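Local coordinates for protein proteasome accessory factor B/C (PafBC) (Paenarthrobacter aurescens, PDB 6SJ9) that regulates transcription in the bacterial DNA damage response, probably by binding DNA through its winged helix-turn-helix domains, at residues A[260-265]-A[286-291]; A[437-442]-A[526-531]; A[586-591]-A[645-650]. One frame throughout, in Å; residues are numbered along the deposited sequence.

Interaction 1 (A[260-265]-A[286-291])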
loop_
_atom_site.group_PDB
_atom_site.type_symbol
_atom_site.label_atom_id
_atom_site.label_comp_id
_atom_site.label_asym_id
_atom_site.label_seq_id
_atom_site.Cartn_x
_atom_site.Cartn_y
_atom_site.Cartn_z
ATOM N N ARG A 260 6.037 -1.808 -18.376
ATOM C CA ARG A 260 7.016 -2.521 -19.202
ATOM C C ARG A 260 7.538 -3.764 -18.504
ATOM O O ARG A 260 7.938 -4.724 -19.165
ATOM C CB ARG A 260 8.168 -1.595 -19.587
ATOM C CG ARG A 260 7.817 -0.583 -20.648
ATOM C CD ARG A 260 8.818 0.532 -20.765
ATOM N NE ARG A 260 8.511 1.373 -21.927
ATOM C CZ ARG A 260 9.015 1.136 -23.134
ATOM N NH1 ARG A 260 9.840 0.105 -23.308
ATOM N NH2 ARG A 260 8.700 1.909 -24.174
ATOM N N LYS A 261 7.517 -3.768 -17.170
ATOM C CA LYS A 261 7.883 -4.959 -16.411
ATOM C C LYS A 261 6.987 -6.141 -16.774
ATOM O O LYS A 261 7.415 -7.290 -16.688
ATOM C CB LYS A 261 7.793 -4.614 -14.921
ATOM C CG LYS A 261 9.098 -4.042 -14.379
ATOM C CD LYS A 261 9.108 -3.792 -12.873
ATOM C CE LYS A 261 10.318 -2.877 -12.533
ATOM N NZ LYS A 261 10.229 -2.103 -11.230
ATOM N N LYS A 262 5.754 -5.883 -17.194
ATOM C CA LYS A 262 4.806 -6.935 -17.555
ATOM C C LYS A 262 4.855 -7.343 -19.031
ATOM O O LYS A 262 4.089 -8.229 -19.431
ATOM C CB LYS A 262 3.374 -6.513 -17.204
ATOM C CG LYS A 262 3.126 -6.375 -15.762
ATOM C CD LYS A 262 1.628 -6.235 -15.466
ATOM C CE LYS A 262 0.966 -5.127 -16.291
ATOM N NZ LYS A 262 -0.465 -4.901 -15.879
ATOM N N ALA A 263 5.689 -6.713 -19.855
ATOM C CA ALA A 263 5.580 -6.880 -21.297
ATOM C C ALA A 263 6.127 -8.232 -21.764
ATOM O O ALA A 263 7.270 -8.593 -21.465
ATOM C CB ALA A 263 6.305 -5.735 -21.998
ATOM N N THR A 264 5.317 -8.961 -22.544
ATOM C CA THR A 264 5.740 -10.229 -23.138
ATOM C C THR A 264 6.544 -10.033 -24.409
ATOM O O THR A 264 7.289 -10.935 -24.810
ATOM C CB THR A 264 4.534 -11.099 -23.479
ATOM O OG1 THR A 264 3.716 -10.405 -24.425
ATOM C CG2 THR A 264 3.695 -11.411 -22.231
ATOM N N SER A 265 6.347 -8.924 -25.107
ATOM C CA SER A 265 7.155 -8.637 -26.281
ATOM C C SER A 265 7.334 -7.134 -26.369
ATOM O O SER A 265 6.506 -6.373 -25.873
ATOM C CB SER A 265 6.531 -9.181 -27.567
ATOM O OG SER A 265 5.458 -8.357 -27.966
ATOM N N GLU A 286 -11.506 -4.605 -17.219
ATOM C CA GLU A 286 -11.767 -3.398 -16.449
ATOM C C GLU A 286 -10.566 -3.060 -15.595
ATOM O O GLU A 286 -10.247 -1.885 -15.403
ATOM C CB GLU A 286 -13.019 -3.531 -15.580
ATOM C CG GLU A 286 -14.248 -3.524 -16.426
ATOM C CD GLU A 286 -14.339 -2.237 -17.213
ATOM O OE1 GLU A 286 -13.955 -1.170 -16.663
ATOM O OE2 GLU A 286 -14.782 -2.293 -18.386
ATOM N N GLN A 287 -9.872 -4.077 -15.104
ATOM C CA GLN A 287 -8.703 -3.824 -14.281
ATOM C C GLN A 287 -7.584 -3.193 -15.099
ATOM O O GLN A 287 -7.001 -2.185 -14.674
ATOM C CB GLN A 287 -8.226 -5.111 -13.633
ATOM C CG GLN A 287 -7.308 -4.805 -12.501
ATOM C CD GLN A 287 -6.688 -6.021 -11.928
ATOM O OE1 GLN A 287 -7.172 -7.135 -12.165
ATOM N NE2 GLN A 287 -5.642 -5.832 -11.107
ATOM N N LEU A 288 -7.283 -3.762 -16.290
ATOM C CA LEU A 288 -6.250 -3.182 -17.147
ATOM C C LEU A 288 -6.635 -1.786 -17.622
ATOM O O LEU A 288 -5.784 -0.904 -17.699
ATOM C CB LEU A 288 -5.974 -4.078 -18.357
ATOM C CG LEU A 288 -4.810 -3.626 -19.223
ATOM C CD1 LEU A 288 -3.587 -3.437 -18.328
ATOM C CD2 LEU A 288 -4.488 -4.639 -20.326
ATOM N N ALA A 289 -7.914 -1.564 -17.932
ATOM C CA ALA A 289 -8.314 -0.261 -18.468
ATOM C C ALA A 289 -8.144 0.844 -17.435
ATOM O O ALA A 289 -7.740 1.967 -17.778
ATOM C CB ALA A 289 -9.766 -0.284 -18.959
ATOM N N GLU A 290 -8.468 0.560 -16.174
ATOM C CA GLU A 290 -8.236 1.552 -15.135
ATOM C C GLU A 290 -6.758 1.879 -15.045
ATOM O O GLU A 290 -6.388 3.040 -14.956
ATOM C CB GLU A 290 -8.781 1.072 -13.788
ATOM C CG GLU A 290 -8.562 2.125 -12.686
ATOM C CD GLU A 290 -9.206 1.750 -11.352
ATOM O OE1 GLU A 290 -9.958 0.774 -11.329
ATOM O OE2 GLU A 290 -8.950 2.427 -10.322
ATOM N N GLU A 291 -5.893 0.869 -15.109
ATOM C CA GLU A 291 -4.467 1.144 -15.079
ATOM C C GLU A 291 -4.056 1.997 -16.279
ATOM O O GLU A 291 -3.357 3.011 -16.130
ATOM C CB GLU A 291 -3.664 -0.169 -15.052
ATOM C CG GLU A 291 -2.163 0.102 -15.090
ATOM C CD GLU A 291 -1.333 -1.148 -15.294
ATOM O OE1 GLU A 291 -1.915 -2.246 -15.301
ATOM O OE2 GLU A 291 -0.103 -1.033 -15.506
#
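The flat group of this contact is the carboxylate of Glu291, and the ammonium of Lys262 meets it from the side of OE1 that is turned to the other oxygen. NZ of Lys262 lies 3.1 Å from OE1 of Glu291 and uses the syn lone pair of that oxygen, whereas OE2 is 3.9 Å from the same nitrogen. One hydrogen bond, reinforced by charge, therefore carries the salt bridge. OE2 of Glu291 is taken by the hydroxyl of Tyr295, and this second bond should limit rotation of the carboxylate.

The two side chains approach from opposite directions, bridging backbones whose nearest CA atoms, those of Lys262 and Leu288, are 11.7 Å apart. Glu291 spans its share fully stretched, with CG trans to the backbone nitrogen (chi1 177°). Lys262 is instead kinked at its third torsion (chi3 -52°), which turns its end toward the acid. Leu288 completes the contact, its CD1 standing 4.2 Å from NZ of Lys262. Behind it, Leu288 packs on Ala247, Phe282 and Leu307, so the pair lies at the border of an apolar core. A lysine suits this place: Lys262 is itself exposed to solvent, yet its long chain can carry a charge in to a buried glutamate, whose negative charge it would tend to stabilise.

Lys262 sits where helix 257-261 gives way to strand 263-268, and Glu291 lies on helix 285-294. The bridge thus ties the first helix-to-strand connection to the second helix of a βαββαβ unit with strand order 2-3-1-4, the ferredoxin-like fold of the WCX domain.

Interaction 2 (A[437-442]-A[526-531]); sequences LAMLGD and RLYSLD
Met439, modelled as selenomethionine, reaches from helix 427-441 to two side chains of strand 517-530. Bends at its second and third torsions (chi2 -63°, chi3 -94°) curl the flexible chain around the isobutyl group of Leu530. SE of Met439 sits 3.6 Å from CD2 of Leu530, and the two side chains run nearly perpendicular. The methyl CE of Met439 goes on to CE2 of Tyr528 at 4.0 Å, approaching the ring at a slant. SE itself is 5.4 Å from the centroid of the Tyr528 ring, a Met-aromatic contact. An unbranched, polarisable side chain suits a site that offers both an aliphatic and an aromatic neighbour.

Three residues on, at Asp442, the chemistry turns polar. Its OD2 stays 4.4 Å from NH1 of Arg526, too far for a salt bridge, and water 1 fills the interval: it donates to OD2 of Asp442 (2.9 Å) and accepts from NH1 of Arg526 (2.7 Å). Water 2 also accepts from that NH1, and both waters lie at the edge of the guanidinium, in its plane. Direct ion pairs surround this relay, Asp442 with Arg577 and Arg526 with Glu537 and Glu346, while Arg577 also makes a cation-pi contact with Tyr528.

Met439 and Asp442 together join a helix of the PafC helix-turn-helix region to the five-stranded antiparallel sheet of a WYL domain, consistent with its Sm fold.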
loop_
_atom_site.group_PDB
_atom_site.type_symbol
_atom_site.label_atom_id
_atom_site.label_comp_id
_atom_site.label_asym_id
_atom_site.label_seq_id
_atom_site.Cartn_x
_atom_site.Cartn_y
_atom_site.Cartn_z
ATOM N N LEU A 437 8.558 -3.277 6.114
ATOM C CA LEU A 437 8.605 -4.126 7.285
ATOM C C LEU A 437 9.445 -3.495 8.388
ATOM O O LEU A 437 9.140 -3.674 9.570
ATOM C CB LEU A 437 9.161 -5.517 6.920
ATOM C CG LEU A 437 8.227 -6.346 6.011
ATOM C CD1 LEU A 437 8.991 -7.527 5.450
ATOM C CD2 LEU A 437 7.010 -6.869 6.803
ATOM N N ALA A 438 10.515 -2.776 8.041
ATOM C CA ALA A 438 11.325 -2.198 9.109
ATOM C C ALA A 438 10.593 -1.053 9.808
ATOM O O ALA A 438 10.755 -0.857 11.022
ATOM C CB ALA A 438 12.701 -1.785 8.581
HETATM N N MSE A 439 9.782 -0.298 9.080
HETATM C CA MSE A 439 8.960 0.714 9.743
HETATM C C MSE A 439 7.944 0.005 10.675
HETATM O O MSE A 439 7.770 0.398 11.834
HETATM C CB MSE A 439 8.252 1.571 8.717
HETATM C CG MSE A 439 9.144 2.509 7.908
HETATM SE SE MSE A 439 10.022 3.842 9.110
HETATM C CE MSE A 439 8.805 5.328 9.009
ATOM N N LEU A 440 7.274 -1.047 10.170
ATOM C CA LEU A 440 6.372 -1.817 11.032
ATOM C C LEU A 440 7.109 -2.363 12.249
ATOM O O LEU A 440 6.565 -2.381 13.354
ATOM C CB LEU A 440 5.707 -2.975 10.269
ATOM C CG LEU A 440 4.716 -2.537 9.187
ATOM C CD1 LEU A 440 4.162 -3.748 8.396
ATOM C CD2 LEU A 440 3.554 -1.750 9.849
ATOM N N GLY A 441 8.353 -2.798 12.058
ATOM C CA GLY A 441 9.142 -3.329 13.155
ATOM C C GLY A 441 9.604 -2.282 14.143
ATOM O O GLY A 441 9.966 -2.622 15.273
ATOM N N ASP A 442 9.563 -1.015 13.759
ATOM C CA ASP A 442 9.956 0.045 14.671
ATOM C C ASP A 442 8.783 0.622 15.504
ATOM O O ASP A 442 9.001 1.537 16.289
ATOM C CB ASP A 442 10.671 1.140 13.858
ATOM C CG ASP A 442 11.497 2.066 14.727
ATOM O OD1 ASP A 442 12.229 1.520 15.583
ATOM O OD2 ASP A 442 11.453 3.309 14.542
ATOM N N ARG A 526 12.609 12.229 16.400
ATOM C CA ARG A 526 13.247 11.010 15.911
ATOM C C ARG A 526 13.986 11.295 14.624
ATOM O O ARG A 526 13.475 11.990 13.747
ATOM C CB ARG A 526 12.217 9.906 15.614
ATOM C CG ARG A 526 11.751 9.222 16.874
ATOM C CD ARG A 526 10.857 8.035 16.516
ATOM N NE ARG A 526 9.556 8.535 16.035
ATOM C CZ ARG A 526 8.529 7.731 15.797
ATOM N NH1 ARG A 526 8.670 6.399 15.992
ATOM N NH2 ARG A 526 7.387 8.248 15.402
ATOM N N LEU A 527 15.142 10.702 14.504
ATOM C CA LEU A 527 15.943 10.700 13.298
ATOM C C LEU A 527 15.946 9.273 12.741
ATOM O O LEU A 527 16.236 8.330 13.480
ATOM C CB LEU A 527 17.333 11.177 13.675
ATOM C CG LEU A 527 18.410 11.619 12.731
ATOM C CD1 LEU A 527 17.893 12.641 11.768
ATOM C CD2 LEU A 527 19.517 12.170 13.655
ATOM N N TYR A 528 15.535 9.100 11.492
ATOM C CA TYR A 528 15.373 7.758 10.914
ATOM C C TYR A 528 15.652 7.843 9.422
ATOM O O TYR A 528 15.540 8.923 8.821
ATOM C CB TYR A 528 13.961 7.180 11.191
ATOM C CG TYR A 528 12.884 8.038 10.580
ATOM C CD1 TYR A 528 12.479 9.216 11.207
ATOM C CD2 TYR A 528 12.291 7.708 9.373
ATOM C CE1 TYR A 528 11.487 10.031 10.619
ATOM C CE2 TYR A 528 11.330 8.480 8.801
ATOM C CZ TYR A 528 10.917 9.659 9.427
ATOM O OH TYR A 528 9.934 10.438 8.818
ATOM N N SER A 529 16.082 6.710 8.836
ATOM C CA SER A 529 16.327 6.635 7.404
ATOM C C SER A 529 15.397 5.645 6.725
ATOM O O SER A 529 14.993 4.649 7.317
ATOM C CB SER A 529 17.780 6.262 7.111
ATOM O OG SER A 529 18.117 5.149 7.895
ATOM N N LEU A 530 15.139 5.901 5.451
ATOM C CA LEU A 530 14.318 5.056 4.594
ATOM C C LEU A 530 14.814 5.198 3.173
ATOM O O LEU A 530 14.977 6.329 2.706
ATOM C CB LEU A 530 12.844 5.471 4.577
ATOM C CG LEU A 530 12.005 5.292 5.796
ATOM C CD1 LEU A 530 10.642 5.833 5.483
ATOM C CD2 LEU A 530 11.992 3.823 6.076
ATOM N N ASP A 531 15.051 4.080 2.488
ATOM C CA ASP A 531 15.459 4.148 1.081
ATOM C C ASP A 531 16.677 5.051 0.912
ATOM O O ASP A 531 16.656 5.995 0.127
ATOM C CB ASP A 531 14.308 4.638 0.188
ATOM C CG ASP A 531 14.590 4.408 -1.310
ATOM O OD1 ASP A 531 15.496 3.597 -1.619
ATOM O OD2 ASP A 531 13.954 5.062 -2.170
HETATM O O HOH W 1 10.715 4.892 16.816
HETATM O O HOH W 2 7.159 3.770 15.557
#

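Interaction 3 (A[586-591]-A[645-650]); sequences VLVCLE and ESLRQE
A single methyl group, CD1 of Leu647, touches both valines that strand 586-592 offers to helix 645-659. It meets CG2 of Val586 at 3.6 Å, the two side chains reaching toward each other tip to tip, and CG2 of Val588 at 3.9 Å, here with the chains set aslant. Residues two apart lie on the same face of the sheet, so one leucine can touch both, although Val586 points more directly at the helix than Val588 does. CG of Leu647 lies trans to the carbonyl carbon (chi1 -67°), and together with chi2 (-169°) this carries CD1 to the valines. Beta-branched valines suit the extended backbone, and the longer leucine spans the gap between elements whose closest CA atoms, in Val588 and Leu647, are 8.4 Å apart.

In the next shell, Leu628 of helix 627-634 packs on both Leu647 and Val588, and Ile641 and Phe622 from the adjoining strands also press on Val588. Backbone bonds to strand 616-622 hold the valines in the sheet.

Farther out, NE2 of Gln649 donates to OE2 of Glu645 at 2.7 Å, using the anti lone pair of that oxygen. Arg648 forms only a long ion pair with Glu645 but a salt bridge with Asp322 of helix 305-323.

Here the C-terminal helix, entered directly after the edge strand 639-643, packs by its first turn against the central strand 586-592 of a four-stranded antiparallel sheet ordered 2-3-1-4, that of a ferredoxin-like WCX domain.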
loop_
_atom_site.group_PDB
_atom_site.type_symbol
_atom_site.label_atom_id
_atom_site.label_comp_id
_atom_site.label_asym_id
_atom_site.label_seq_id
_atom_site.Cartn_x
_atom_site.Cartn_y
_atom_site.Cartn_z
ATOM N N VAL A 586 0.162 20.206 -2.249
ATOM C CA VAL A 586 -0.654 21.175 -2.959
ATOM C C VAL A 586 -2.111 20.901 -2.590
ATOM O O VAL A 586 -2.563 19.753 -2.600
ATOM C CB VAL A 586 -0.393 21.139 -4.475
ATOM C CG1 VAL A 586 0.507 20.019 -4.808
ATOM C CG2 VAL A 586 -1.656 21.049 -5.255
ATOM N N LEU A 587 -2.833 21.942 -2.230
ATOM C CA LEU A 587 -4.222 21.827 -1.802
ATOM C C LEU A 587 -5.174 21.884 -2.998
ATOM O O LEU A 587 -5.039 22.747 -3.867
ATOM C CB LEU A 587 -4.512 22.936 -0.792
ATOM C CG LEU A 587 -5.821 22.898 -0.007
ATOM C CD1 LEU A 587 -6.973 23.510 -0.793
ATOM C CD2 LEU A 587 -6.130 21.451 0.448
ATOM N N VAL A 588 -6.063 20.903 -3.106
ATOM C CA VAL A 588 -6.919 20.745 -4.277
ATOM C C VAL A 588 -8.342 20.524 -3.789
ATOM O O VAL A 588 -8.556 19.880 -2.761
ATOM C CB VAL A 588 -6.467 19.574 -5.170
ATOM C CG1 VAL A 588 -7.407 19.395 -6.320
ATOM C CG2 VAL A 588 -5.038 19.784 -5.658
ATOM N N CYS A 589 -9.305 21.124 -4.467
ATOM C CA CYS A 589 -10.717 20.911 -4.192
ATOM C C CYS A 589 -11.287 20.049 -5.310
ATOM O O CYS A 589 -11.137 20.393 -6.484
ATOM C CB CYS A 589 -11.449 22.249 -4.093
ATOM S SG CYS A 589 -13.155 22.040 -3.670
ATOM N N LEU A 590 -11.877 18.905 -4.947
ATOM C CA LEU A 590 -12.397 17.897 -5.866
ATOM C C LEU A 590 -13.906 17.852 -5.760
ATOM O O LEU A 590 -14.459 18.127 -4.695
ATOM C CB LEU A 590 -11.874 16.472 -5.526
ATOM C CG LEU A 590 -10.388 16.207 -5.480
ATOM C CD1 LEU A 590 -10.074 14.763 -5.025
ATOM C CD2 LEU A 590 -9.734 16.529 -6.797
ATOM N N GLU A 591 -14.568 17.456 -6.848
ATOM C CA GLU A 591 -15.915 16.906 -6.773
ATOM C C GLU A 591 -15.840 15.405 -7.053
ATOM O O GLU A 591 -15.188 14.977 -8.005
ATOM C CB GLU A 591 -16.885 17.553 -7.753
ATOM C CG GLU A 591 -18.283 16.928 -7.659
ATOM C CD GLU A 591 -19.309 17.602 -8.554
ATOM O OE1 GLU A 591 -18.949 18.580 -9.237
ATOM O OE2 GLU A 591 -20.465 17.142 -8.594
ATOM N N GLU A 645 -7.749 26.561 -10.515
ATOM C CA GLU A 645 -8.083 26.528 -11.936
ATOM C C GLU A 645 -6.905 26.059 -12.789
ATOM O O GLU A 645 -7.091 25.361 -13.797
ATOM C CB GLU A 645 -8.550 27.920 -12.392
ATOM C CG GLU A 645 -8.911 27.989 -13.861
ATOM C CD GLU A 645 -10.116 27.125 -14.245
ATOM O OE1 GLU A 645 -10.895 26.710 -13.356
ATOM O OE2 GLU A 645 -10.269 26.828 -15.454
ATOM N N SER A 646 -5.693 26.478 -12.438
ATOM C CA SER A 646 -4.535 26.068 -13.215
ATOM C C SER A 646 -4.459 24.543 -13.291
ATOM O O SER A 646 -4.429 23.963 -14.388
ATOM C CB SER A 646 -3.273 26.673 -12.595
ATOM O OG SER A 646 -3.232 26.389 -11.205
ATOM N N LEU A 647 -4.549 23.874 -12.131
ATOM C CA LEU A 647 -4.467 22.416 -12.097
ATOM C C LEU A 647 -5.629 21.772 -12.830
ATOM O O LEU A 647 -5.437 20.775 -13.533
ATOM C CB LEU A 647 -4.424 21.925 -10.646
ATOM C CG LEU A 647 -3.177 22.273 -9.838
ATOM C CD1 LEU A 647 -3.145 21.522 -8.539
ATOM C CD2 LEU A 647 -1.959 21.904 -10.655
ATOM N N ARG A 648 -6.827 22.370 -12.757
ATOM C CA ARG A 648 -7.971 21.776 -13.452
ATOM C C ARG A 648 -7.751 21.695 -14.958
ATOM O O ARG A 648 -8.058 20.669 -15.586
ATOM C CB ARG A 648 -9.249 22.566 -13.163
ATOM C CG ARG A 648 -10.426 22.105 -14.005
ATOM C CD ARG A 648 -11.564 23.100 -13.976
ATOM N NE ARG A 648 -12.701 22.684 -14.790
ATOM C CZ ARG A 648 -13.795 23.422 -14.977
ATOM N NH1 ARG A 648 -13.901 24.613 -14.407
ATOM N NH2 ARG A 648 -14.789 22.967 -15.733
ATOM N N GLN A 649 -7.289 22.797 -15.564
ATOM C CA GLN A 649 -7.094 22.835 -17.014
ATOM C C GLN A 649 -5.899 21.993 -17.435
ATOM O O GLN A 649 -5.922 21.350 -18.494
ATOM C CB GLN A 649 -6.920 24.279 -17.491
ATOM C CG GLN A 649 -8.143 25.136 -17.265
ATOM C CD GLN A 649 -8.085 26.453 -18.026
ATOM O OE1 GLN A 649 -7.134 26.717 -18.771
ATOM N NE2 GLN A 649 -9.104 27.289 -17.837
ATOM N N GLU A 650 -4.857 21.975 -16.602
ATOM C CA GLU A 650 -3.701 21.140 -16.883
ATOM C C GLU A 650 -4.095 19.662 -16.914
ATOM O O GLU A 650 -3.512 18.883 -17.677
ATOM C CB GLU A 650 -2.632 21.412 -15.829
ATOM C CG GLU A 650 -1.256 20.871 -16.144
ATOM C CD GLU A 650 -0.258 21.138 -15.017
ATOM O OE1 GLU A 650 -0.495 22.055 -14.191
ATOM O OE2 GLU A 650 0.781 20.444 -14.975
#

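Interactions 1 and 3 belong to the two WCX domains, which repeat the same strand order, yet they join different elements. Interaction 1 links a helix-to-strand corner to the second helix through one ion pair, its lysine exposed and its acid buried. Interaction 3 is a small apolar, partly buried contact between the first strand and the C-terminal helix. Interaction 2 covers the largest area of the three and crosses between domain types, combining a buried apolar patch with a water-bridged pair of charged groups beside it. None touches another, their centres lying 28 to 33 Å apart. Glu290 of 286-291 does bond to Gln634, so the WCX domains of interactions 1 and 3 meet directly.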